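Local coordinates for protein diol-dehydratase (PDB 5I2A) that dehydrates 1,2-propanediol, probably by radical chemistry, as a B12-independent enzyme of the glycyl radical family, at residues Q554-A559 with T717-G722; V561-Y566 with D661-L666; E665-A670 with A742-A747; T735-S740 with F755-H760. One frame throughout, in Å; residues are numbered along the deposited sequence.

Overall arrangement
Contacts 1 and 3 join the final part of the chain, which carries the predicted glycyl radical site G817, to the larger pyruvate formate lyase-like part. Contact 2 lies within the larger part and contact 4 within the final one. Contacts 1 and 2 follow each other on helix 558-574, with centres about 14 Å apart. Contacts 2 and 3 share helix 661-678, and their centres are about 10 Å apart. K743 of contact 3 forms salt bridges with D661 and D664 of contact 2. I558 of contact 1 packs on L744 of contact 3. Contact 4 joins contact 1 through a probable hydrogen bond of 2.7 Å between D721 OD2 and N756 ND2. N756 also bonds V815, two residues before G817.

Contact 1: Q554-A559 with T717-G722; sequences QGFGIA and TPVADG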
# COMPACT_ATOMS: atom_id res chain seq x y z
N GLN A 554 -13.42 -20.30 -12.80
CA GLN A 554 -14.21 -21.25 -13.59
C GLN A 554 -13.92 -22.73 -13.33
O GLN A 554 -12.75 -23.15 -13.32
CB GLN A 554 -14.00 -20.97 -15.07
CG GLN A 554 -14.83 -19.82 -15.62
CD GLN A 554 -14.86 -18.63 -14.67
OE1 GLN A 554 -15.79 -18.49 -13.87
NE2 GLN A 554 -13.87 -17.76 -14.76
N GLY A 555 -14.98 -23.51 -13.15
CA GLY A 555 -14.87 -24.95 -12.98
C GLY A 555 -14.99 -25.72 -14.29
O GLY A 555 -15.92 -25.52 -15.07
N PHE A 556 -14.02 -26.60 -14.54
CA PHE A 556 -13.96 -27.37 -15.77
C PHE A 556 -14.30 -28.83 -15.55
O PHE A 556 -13.81 -29.44 -14.61
CB PHE A 556 -12.56 -27.31 -16.38
CG PHE A 556 -12.22 -26.00 -17.06
CD1 PHE A 556 -12.10 -24.83 -16.33
CD2 PHE A 556 -11.97 -25.96 -18.43
CE1 PHE A 556 -11.76 -23.64 -16.95
CE2 PHE A 556 -11.62 -24.77 -19.06
CZ PHE A 556 -11.52 -23.61 -18.32
N GLY A 557 -15.11 -29.41 -16.43
CA GLY A 557 -15.23 -30.85 -16.50
C GLY A 557 -16.42 -31.48 -15.81
O GLY A 557 -16.37 -32.67 -15.49
N ILE A 558 -17.48 -30.71 -15.60
CA ILE A 558 -18.67 -31.25 -14.92
C ILE A 558 -19.18 -32.57 -15.55
O ILE A 558 -19.47 -33.53 -14.82
CB ILE A 558 -19.81 -30.23 -14.90
CG1 ILE A 558 -19.57 -29.22 -13.77
CG2 ILE A 558 -21.13 -30.90 -14.64
CD1 ILE A 558 -20.68 -28.21 -13.62
N ALA A 559 -19.30 -32.63 -16.87
CA ALA A 559 -19.76 -33.86 -17.53
C ALA A 559 -18.82 -35.03 -17.23
O ALA A 559 -19.28 -36.13 -16.90
CB ALA A 559 -19.89 -33.67 -19.07
N THR A 717 -6.71 -36.19 -23.35
CA THR A 717 -7.67 -35.63 -24.31
C THR A 717 -8.45 -34.50 -23.63
O THR A 717 -8.39 -34.38 -22.41
CB THR A 717 -8.62 -36.71 -24.85
OG1 THR A 717 -9.43 -37.21 -23.79
CG2 THR A 717 -7.82 -37.86 -25.54
N PRO A 718 -9.16 -33.66 -24.41
CA PRO A 718 -9.84 -32.51 -23.79
C PRO A 718 -10.90 -32.91 -22.77
O PRO A 718 -11.48 -33.98 -22.89
CB PRO A 718 -10.50 -31.80 -24.99
CG PRO A 718 -9.61 -32.16 -26.17
CD PRO A 718 -9.17 -33.58 -25.89
N VAL A 719 -11.11 -32.08 -21.75
CA VAL A 719 -12.29 -32.26 -20.90
C VAL A 719 -13.45 -31.53 -21.57
O VAL A 719 -13.26 -30.85 -22.57
CB VAL A 719 -12.06 -31.74 -19.46
CG1 VAL A 719 -11.01 -32.57 -18.77
CG2 VAL A 719 -11.67 -30.28 -19.47
N ALA A 720 -14.66 -31.68 -21.04
CA ALA A 720 -15.85 -31.05 -21.62
C ALA A 720 -15.76 -29.52 -21.65
O ALA A 720 -15.07 -28.89 -20.85
CB ALA A 720 -17.11 -31.48 -20.87
N ASP A 721 -16.47 -28.93 -22.60
CA ASP A 721 -16.53 -27.48 -22.70
C ASP A 721 -17.78 -26.98 -22.01
O ASP A 721 -18.89 -27.24 -22.47
CB ASP A 721 -16.52 -27.04 -24.17
CG ASP A 721 -17.52 -27.80 -25.04
OD1 ASP A 721 -17.54 -29.04 -24.98
OD2 ASP A 721 -18.28 -27.16 -25.78
N GLY A 722 -17.61 -26.29 -20.89
CA GLY A 722 -18.73 -25.72 -20.16
C GLY A 722 -19.53 -26.71 -19.33
O GLY A 722 -18.96 -27.60 -18.71
O HOH W 1 -17.79 -27.65 -15.94
O HOH W 2 -16.04 -27.92 -18.55
O HOH W 3 -19.61 -30.31 -18.84
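F556, G557 and A559 meet V719 and A720 where strand 548-556 turns into helix 558-574. This is a strand-to-helix turn of the pyruvate formate lyase-like fold, and a loop of the glycyl radical part lies against it. G557 is the N-cap of the helix. Its positive phi (99°) would push any side chain against the carbonyl oxygen of F556.

The apolar contacts are few and small. V719 CG2 comes to the edge of F556, 4.4 Å from F556 CB. CG2 is the branch of V719 that meets the phenylalanine. V719 CB also lies 4.4 Å from G557 CA, so the glycine backbone serves as a packing surface. On the helix side, the methyls of A559 and A720 meet, CB to CB, at 4.0 Å.

The polar link is made by water. Three waters lie between the start of the helix and the loop. One accepts a bond from I558 N at 3.1 Å and lies close to G555 O and G722 O. A second accepts from G557 N at 2.8 Å, with A720 O and G722 O beside it. All three waters gather round G722 O, and the first backbone N-H groups of the helix point at them.

Outside the two segments, N560 OD1 bonds A720 N and N699 ND2 bonds V719 O, which fixes the loop from two more points. The third water accepts from A559 N at 3.1 Å and donates to G722 O at 2.8 Å.

Contact 2: V561-Y566 with D661-L666; sequences VADSLY and DEVDEL
A562 faces L666 and Y566 faces V663 where helices 558-574 and 661-678 cross, their local axes 8.5 Å apart at closest and 121° between their N-to-C directions. This is helix-on-helix packing within the pyruvate formate lyase-like part of the fold. The backbones come closest at A562 and L666, with the CA atoms 5.4 Å apart.

Y566, L666 and V663 carry most of the contact. The CG of Y566 is anti to the backbone N (chi1 -174°), which swings the ring across to the other helix. V663 CG2 stands almost straight above the ring centre, 3.7 Å from the plane, in a CH-pi contact. E662 approaches the rim of the same ring. Its carboxylate plane is nearly perpendicular to the ring plane, and OE1 is 3.9 Å from Y566 OH. The other carboxylate oxygen, OE2, forms salt bridges with K569 and K570.

L666 fills the angle between L565 and Y566. Its CD1 lies 3.6 Å from the backbone N of Y566 and 4.0 Å from Y566 CB. L565 CB is 4.1 Å from L666 CD1, so one branch of L666 serves both residues. Replacing Y566 by an alanine would probably leave V663 CG2 without its ring face and open a gap beside E662.

The two branches of V663 divide the work. While CG2 covers the tyrosine, CG1 turns to D563. The oxygen it meets, OD1, bonds the backbone N of Y656 and lies 3.4 Å from V663 CG1.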
# COMPACT_ATOMS: atom_id res chain seq x y z
N VAL A 561 -16.76 -35.44 -14.72
CA VAL A 561 -16.86 -35.80 -13.30
C VAL A 561 -18.15 -36.57 -13.01
O VAL A 561 -18.12 -37.59 -12.34
CB VAL A 561 -16.79 -34.54 -12.39
CG1 VAL A 561 -17.15 -34.88 -10.94
CG2 VAL A 561 -15.42 -33.92 -12.46
N ALA A 562 -19.27 -36.10 -13.55
CA ALA A 562 -20.55 -36.75 -13.31
C ALA A 562 -20.55 -38.18 -13.83
O ALA A 562 -20.94 -39.11 -13.12
CB ALA A 562 -21.68 -35.97 -13.95
N ASP A 563 -20.13 -38.34 -15.07
CA ASP A 563 -20.09 -39.66 -15.69
C ASP A 563 -19.09 -40.56 -14.99
O ASP A 563 -19.36 -41.75 -14.79
CB ASP A 563 -19.76 -39.54 -17.17
CG ASP A 563 -20.94 -39.02 -18.00
OD1 ASP A 563 -22.11 -39.27 -17.63
OD2 ASP A 563 -20.68 -38.36 -19.02
N SER A 564 -17.94 -40.00 -14.61
CA SER A 564 -16.94 -40.72 -13.83
C SER A 564 -17.52 -41.27 -12.52
O SER A 564 -17.34 -42.45 -12.20
CB SER A 564 -15.73 -39.83 -13.52
OG SER A 564 -14.96 -39.63 -14.69
N LEU A 565 -18.21 -40.41 -11.79
CA LEU A 565 -18.81 -40.81 -10.53
C LEU A 565 -19.89 -41.87 -10.76
O LEU A 565 -20.04 -42.79 -9.96
CB LEU A 565 -19.40 -39.61 -9.79
CG LEU A 565 -18.41 -38.56 -9.28
CD1 LEU A 565 -19.17 -37.40 -8.71
CD2 LEU A 565 -17.47 -39.15 -8.23
N TYR A 566 -20.65 -41.73 -11.85
CA TYR A 566 -21.66 -42.73 -12.18
C TYR A 566 -21.02 -44.10 -12.46
O TYR A 566 -21.48 -45.11 -11.96
CB TYR A 566 -22.49 -42.27 -13.37
CG TYR A 566 -23.64 -43.20 -13.66
CD1 TYR A 566 -24.80 -43.17 -12.89
CD2 TYR A 566 -23.57 -44.13 -14.69
CE1 TYR A 566 -25.86 -44.03 -13.15
CE2 TYR A 566 -24.62 -44.99 -14.96
CZ TYR A 566 -25.76 -44.94 -14.18
OH TYR A 566 -26.79 -45.79 -14.43
N ASP A 661 -32.07 -39.34 -14.95
CA ASP A 661 -32.00 -38.70 -13.63
C ASP A 661 -30.85 -39.19 -12.76
O ASP A 661 -30.21 -38.39 -12.09
CB ASP A 661 -33.30 -38.89 -12.86
CG ASP A 661 -34.40 -37.99 -13.36
OD1 ASP A 661 -34.08 -37.02 -14.09
OD2 ASP A 661 -35.57 -38.24 -13.03
N GLU A 662 -30.60 -40.49 -12.76
CA GLU A 662 -29.61 -41.01 -11.84
C GLU A 662 -28.19 -40.53 -12.18
O GLU A 662 -27.39 -40.30 -11.29
CB GLU A 662 -29.64 -42.54 -11.79
CG GLU A 662 -28.89 -43.04 -10.56
CD GLU A 662 -28.79 -44.54 -10.48
OE1 GLU A 662 -29.22 -45.22 -11.44
OE2 GLU A 662 -28.27 -45.03 -9.44
N VAL A 663 -27.88 -40.36 -13.46
CA VAL A 663 -26.62 -39.75 -13.85
C VAL A 663 -26.64 -38.27 -13.55
O VAL A 663 -25.72 -37.74 -12.93
CB VAL A 663 -26.32 -39.90 -15.35
CG1 VAL A 663 -24.89 -39.49 -15.61
CG2 VAL A 663 -26.55 -41.32 -15.79
N ASP A 664 -27.71 -37.60 -13.98
CA ASP A 664 -27.76 -36.15 -13.91
C ASP A 664 -27.73 -35.62 -12.48
O ASP A 664 -27.23 -34.52 -12.24
CB ASP A 664 -29.00 -35.64 -14.64
CG ASP A 664 -28.98 -35.96 -16.13
OD1 ASP A 664 -27.91 -36.37 -16.64
OD2 ASP A 664 -30.02 -35.79 -16.79
N GLU A 665 -28.24 -36.40 -11.54
CA GLU A 665 -28.28 -35.95 -10.15
C GLU A 665 -26.84 -35.87 -9.62
O GLU A 665 -26.52 -35.02 -8.80
CB GLU A 665 -29.14 -36.87 -9.27
CG GLU A 665 -28.50 -38.24 -8.97
CD GLU A 665 -29.42 -39.21 -8.22
OE1 GLU A 665 -30.52 -38.81 -7.77
OE2 GLU A 665 -29.03 -40.39 -8.08
N LEU A 666 -25.98 -36.75 -10.11
CA LEU A 666 -24.57 -36.71 -9.75
C LEU A 666 -23.87 -35.49 -10.38
O LEU A 666 -22.97 -34.93 -9.78
CB LEU A 666 -23.85 -37.99 -10.17
CG LEU A 666 -24.27 -39.27 -9.45
CD1 LEU A 666 -23.46 -40.43 -9.98
CD2 LEU A 666 -24.08 -39.14 -7.94

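Contact 3: E665-A670 with A742-A747; sequences ELAREA and AKLDHA
The guanidinium group of R668 meets K743 O at its edge, almost in its own plane, and L744 C and D745 N lie obliquely to it. NH1 donates to K743 O at 2.8 Å, with an N-H...O angle of 158°. Seen from the acceptor, NH1 stands above the carbonyl plane, so the bond does not follow a lone pair.

The rest of the arginine chain runs extended past the same oxygen. R668 CD is 3.3 Å from K743 O. The turn at chi4 (84°) then brings NH1 back onto the carbonyl. R668 NH2 and D745 OD2 carry opposite charges but do not touch. OD2 bonds Y672 OH instead.

L744 packs on the helix backbone. Its CD2 lies 3.5 Å from A667 O and 3.9 Å from A667 CB. A water adds a second polar link: it donates to R668 O at 2.8 Å and accepts from D745 N at 3.2 Å. The long side chain of K743 leads off to D659, D661 and D664, where NZ forms salt bridges.

The two backbones come close, with R668 CA 4.6 Å from L744 CA. This is a loop laid against the flank of a helix. It joins the loop that follows helix 734-741, in the glycyl radical part, to helix 661-678 of the pyruvate formate lyase-like part.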
# COMPACT_ATOMS: atom_id res chain seq x y z
N GLU A 665 -28.24 -36.40 -11.54
CA GLU A 665 -28.28 -35.95 -10.15
C GLU A 665 -26.84 -35.87 -9.62
O GLU A 665 -26.52 -35.02 -8.80
CB GLU A 665 -29.14 -36.87 -9.27
CG GLU A 665 -28.50 -38.24 -8.97
CD GLU A 665 -29.42 -39.21 -8.22
OE1 GLU A 665 -30.52 -38.81 -7.77
OE2 GLU A 665 -29.03 -40.39 -8.08
N LEU A 666 -25.98 -36.75 -10.11
CA LEU A 666 -24.57 -36.71 -9.75
C LEU A 666 -23.87 -35.49 -10.38
O LEU A 666 -22.97 -34.93 -9.78
CB LEU A 666 -23.85 -37.99 -10.17
CG LEU A 666 -24.27 -39.27 -9.45
CD1 LEU A 666 -23.46 -40.43 -9.98
CD2 LEU A 666 -24.08 -39.14 -7.94
N ALA A 667 -24.28 -35.10 -11.57
CA ALA A 667 -23.75 -33.88 -12.17
C ALA A 667 -24.11 -32.68 -11.31
O ALA A 667 -23.26 -31.81 -11.07
CB ALA A 667 -24.28 -33.70 -13.58
N ARG A 668 -25.35 -32.64 -10.85
CA ARG A 668 -25.82 -31.55 -10.00
C ARG A 668 -25.05 -31.53 -8.68
O ARG A 668 -24.58 -30.48 -8.24
CB ARG A 668 -27.33 -31.69 -9.71
CG ARG A 668 -27.92 -30.61 -8.78
CD ARG A 668 -29.42 -30.86 -8.53
NE ARG A 668 -30.05 -29.88 -7.63
CZ ARG A 668 -30.53 -28.70 -8.01
NH1 ARG A 668 -30.44 -28.30 -9.27
NH2 ARG A 668 -31.09 -27.89 -7.11
N GLU A 669 -24.92 -32.70 -8.07
CA GLU A 669 -24.24 -32.82 -6.79
C GLU A 669 -22.76 -32.45 -6.91
O GLU A 669 -22.21 -31.76 -6.05
CB GLU A 669 -24.42 -34.25 -6.24
CG GLU A 669 -24.06 -34.44 -4.79
CD GLU A 669 -24.35 -35.86 -4.27
OE1 GLU A 669 -25.09 -36.62 -4.94
OE2 GLU A 669 -23.83 -36.22 -3.19
N ALA A 670 -22.12 -32.90 -7.98
CA ALA A 670 -20.70 -32.62 -8.17
C ALA A 670 -20.45 -31.14 -8.45
O ALA A 670 -19.46 -30.58 -7.99
CB ALA A 670 -20.14 -33.47 -9.29
N ALA A 742 -30.13 -28.55 -17.59
CA ALA A 742 -30.95 -27.72 -16.71
C ALA A 742 -31.12 -28.29 -15.31
O ALA A 742 -31.65 -27.62 -14.45
CB ALA A 742 -32.31 -27.48 -17.32
N LYS A 743 -30.68 -29.52 -15.06
CA LYS A 743 -30.75 -30.07 -13.70
C LYS A 743 -29.64 -29.54 -12.78
O LYS A 743 -29.70 -29.69 -11.57
CB LYS A 743 -30.71 -31.60 -13.74
CG LYS A 743 -31.95 -32.21 -14.43
CD LYS A 743 -31.79 -33.69 -14.72
CE LYS A 743 -32.96 -34.21 -15.55
NZ LYS A 743 -32.74 -35.61 -16.03
N LEU A 744 -28.62 -28.92 -13.37
CA LEU A 744 -27.61 -28.24 -12.58
C LEU A 744 -28.21 -27.00 -11.92
O LEU A 744 -29.18 -26.43 -12.43
CB LEU A 744 -26.43 -27.81 -13.45
CG LEU A 744 -25.68 -28.86 -14.27
CD1 LEU A 744 -24.55 -28.18 -14.99
CD2 LEU A 744 -25.15 -29.95 -13.35
N ASP A 745 -27.63 -26.57 -10.81
CA ASP A 745 -27.98 -25.26 -10.26
C ASP A 745 -27.15 -24.18 -10.96
O ASP A 745 -25.99 -23.99 -10.61
CB ASP A 745 -27.76 -25.21 -8.75
CG ASP A 745 -28.28 -23.92 -8.12
OD1 ASP A 745 -28.41 -22.90 -8.81
OD2 ASP A 745 -28.54 -23.94 -6.90
N HIS A 746 -27.74 -23.48 -11.91
CA HIS A 746 -27.00 -22.46 -12.66
C HIS A 746 -26.88 -21.15 -11.92
O HIS A 746 -25.86 -20.46 -12.03
CB HIS A 746 -27.65 -22.21 -14.01
CG HIS A 746 -27.58 -23.37 -14.94
ND1 HIS A 746 -26.73 -23.41 -16.03
CD2 HIS A 746 -28.24 -24.56 -14.95
CE1 HIS A 746 -26.87 -24.56 -16.66
NE2 HIS A 746 -27.78 -25.27 -16.02
N ALA A 747 -27.93 -20.80 -11.18
CA ALA A 747 -28.02 -19.50 -10.52
C ALA A 747 -26.94 -19.31 -9.46
O ALA A 747 -26.43 -18.22 -9.29
CB ALA A 747 -29.40 -19.30 -9.90
O HOH W 4 -25.72 -28.01 -8.73

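Contact 4: T735-S740 with F755-H760; sequences TASCNS and FNMKMH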
# COMPACT_ATOMS: atom_id res chain seq x y z
N THR A 735 -33.32 -31.86 -27.08
CA THR A 735 -34.24 -31.61 -25.98
C THR A 735 -33.83 -32.38 -24.73
O THR A 735 -33.78 -31.82 -23.63
CB THR A 735 -35.69 -31.94 -26.35
OG1 THR A 735 -36.11 -31.06 -27.39
CG2 THR A 735 -36.62 -31.75 -25.13
N ALA A 736 -33.48 -33.65 -24.91
CA ALA A 736 -32.99 -34.46 -23.80
C ALA A 736 -31.70 -33.88 -23.22
O ALA A 736 -31.50 -33.90 -22.01
CB ALA A 736 -32.76 -35.90 -24.26
N SER A 737 -30.83 -33.37 -24.07
CA SER A 737 -29.59 -32.78 -23.58
C SER A 737 -29.87 -31.54 -22.72
O SER A 737 -29.34 -31.41 -21.62
CB SER A 737 -28.66 -32.42 -24.74
OG SER A 737 -27.50 -31.79 -24.23
N CYS A 738 -30.71 -30.64 -23.23
CA CYS A 738 -31.13 -29.47 -22.48
C CYS A 738 -31.73 -29.86 -21.13
O CYS A 738 -31.42 -29.24 -20.10
CB CYS A 738 -32.14 -28.65 -23.28
SG CYS A 738 -31.43 -27.75 -24.69
N ASN A 739 -32.57 -30.89 -21.12
CA ASN A 739 -33.19 -31.35 -19.89
C ASN A 739 -32.14 -31.75 -18.84
O ASN A 739 -32.27 -31.39 -17.68
CB ASN A 739 -34.15 -32.53 -20.14
CG ASN A 739 -35.42 -32.12 -20.91
OD1 ASN A 739 -35.71 -30.94 -21.12
ND2 ASN A 739 -36.18 -33.12 -21.34
N SER A 740 -31.11 -32.47 -19.27
CA SER A 740 -30.03 -32.85 -18.36
C SER A 740 -29.30 -31.63 -17.80
O SER A 740 -29.09 -31.53 -16.60
CB SER A 740 -28.99 -33.75 -19.05
OG SER A 740 -29.45 -35.08 -19.23
N PHE A 755 -23.27 -23.20 -22.15
CA PHE A 755 -23.81 -24.40 -22.80
C PHE A 755 -23.61 -24.28 -24.32
O PHE A 755 -24.32 -23.51 -24.99
CB PHE A 755 -25.29 -24.58 -22.44
CG PHE A 755 -25.91 -25.89 -22.92
CD1 PHE A 755 -25.14 -26.91 -23.48
CD2 PHE A 755 -27.28 -26.08 -22.82
CE1 PHE A 755 -25.72 -28.10 -23.90
CE2 PHE A 755 -27.88 -27.27 -23.24
CZ PHE A 755 -27.09 -28.28 -23.79
N ASN A 756 -22.64 -25.02 -24.84
CA ASN A 756 -22.41 -25.16 -26.28
C ASN A 756 -23.29 -26.22 -26.91
O ASN A 756 -23.41 -27.32 -26.38
CB ASN A 756 -20.96 -25.56 -26.57
CG ASN A 756 -20.05 -24.38 -26.79
OD1 ASN A 756 -20.47 -23.32 -27.26
ND2 ASN A 756 -18.77 -24.55 -26.45
N MET A 757 -23.85 -25.91 -28.07
CA MET A 757 -24.48 -26.94 -28.88
C MET A 757 -24.14 -26.76 -30.37
O MET A 757 -23.98 -25.64 -30.83
CB MET A 757 -26.00 -26.94 -28.66
CG MET A 757 -26.73 -28.07 -29.34
SD MET A 757 -28.49 -28.15 -28.95
CE MET A 757 -28.46 -28.90 -27.34
N LYS A 758 -23.99 -27.86 -31.09
CA LYS A 758 -23.73 -27.78 -32.53
C LYS A 758 -24.91 -28.36 -33.32
O LYS A 758 -25.34 -29.48 -33.07
CB LYS A 758 -22.41 -28.50 -32.89
CG LYS A 758 -22.07 -28.51 -34.38
CD LYS A 758 -20.61 -28.91 -34.65
CE LYS A 758 -20.32 -30.29 -34.12
NZ LYS A 758 -18.91 -30.73 -34.32
N MET A 759 -25.44 -27.57 -34.25
CA MET A 759 -26.57 -27.98 -35.08
C MET A 759 -26.10 -28.25 -36.48
O MET A 759 -25.27 -27.52 -37.01
CB MET A 759 -27.66 -26.90 -35.16
CG MET A 759 -27.96 -26.19 -33.85
SD MET A 759 -28.55 -27.35 -32.64
CE MET A 759 -30.09 -27.84 -33.42
N HIS A 760 -26.64 -29.28 -37.10
CA HIS A 760 -26.49 -29.43 -38.53
C HIS A 760 -27.28 -28.30 -39.19
O HIS A 760 -28.33 -27.93 -38.69
CB HIS A 760 -26.98 -30.80 -39.00
CG HIS A 760 -26.64 -31.08 -40.42
ND1 HIS A 760 -27.42 -30.65 -41.47
CD2 HIS A 760 -25.57 -31.70 -40.97
CE1 HIS A 760 -26.85 -31.01 -42.61
NE2 HIS A 760 -25.73 -31.65 -42.33
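F755 reaches S737 and C738 with the far end of its ring. Its CG is anti to the backbone N (chi1 -173°), which sends the ring out to the helix. S737 OG comes to the ring edge, near its plane, 3.6 Å from F755 CZ. C738 SG meets the neighbouring ring atom, F755 CE2, at 3.9 Å. The sulfur is 5.1 Å from the ring centroid and approaches obliquely, in a Cys sulfur-aromatic contact.

These residues pack helix 734-741 against strand 756-759 and the residue just before it, in the glycyl radical part. Within this chain the strand is an outer strand of a five-stranded mixed sheet, paired in parallel with strand 787-792. The ring of Y780 meets F755 edge-to-face, and M788 of the adjoining strand touches both F755 and C738.

M757 is extended through chi2 and bends at chi3 (-79°), which sets its CE 4.1 Å from C738 SG. The sulfur thus has the phenylalanine ring and the methionine methyl as neighbours. An alanine in place of F755 is likely to take the ring away from C738 SG and S737 OG, leave Y780 without its edge-to-face partner and open a gap under the helix. S737 OG is a further neighbour of the methionine methyl, 4.4 Å from M757 CE.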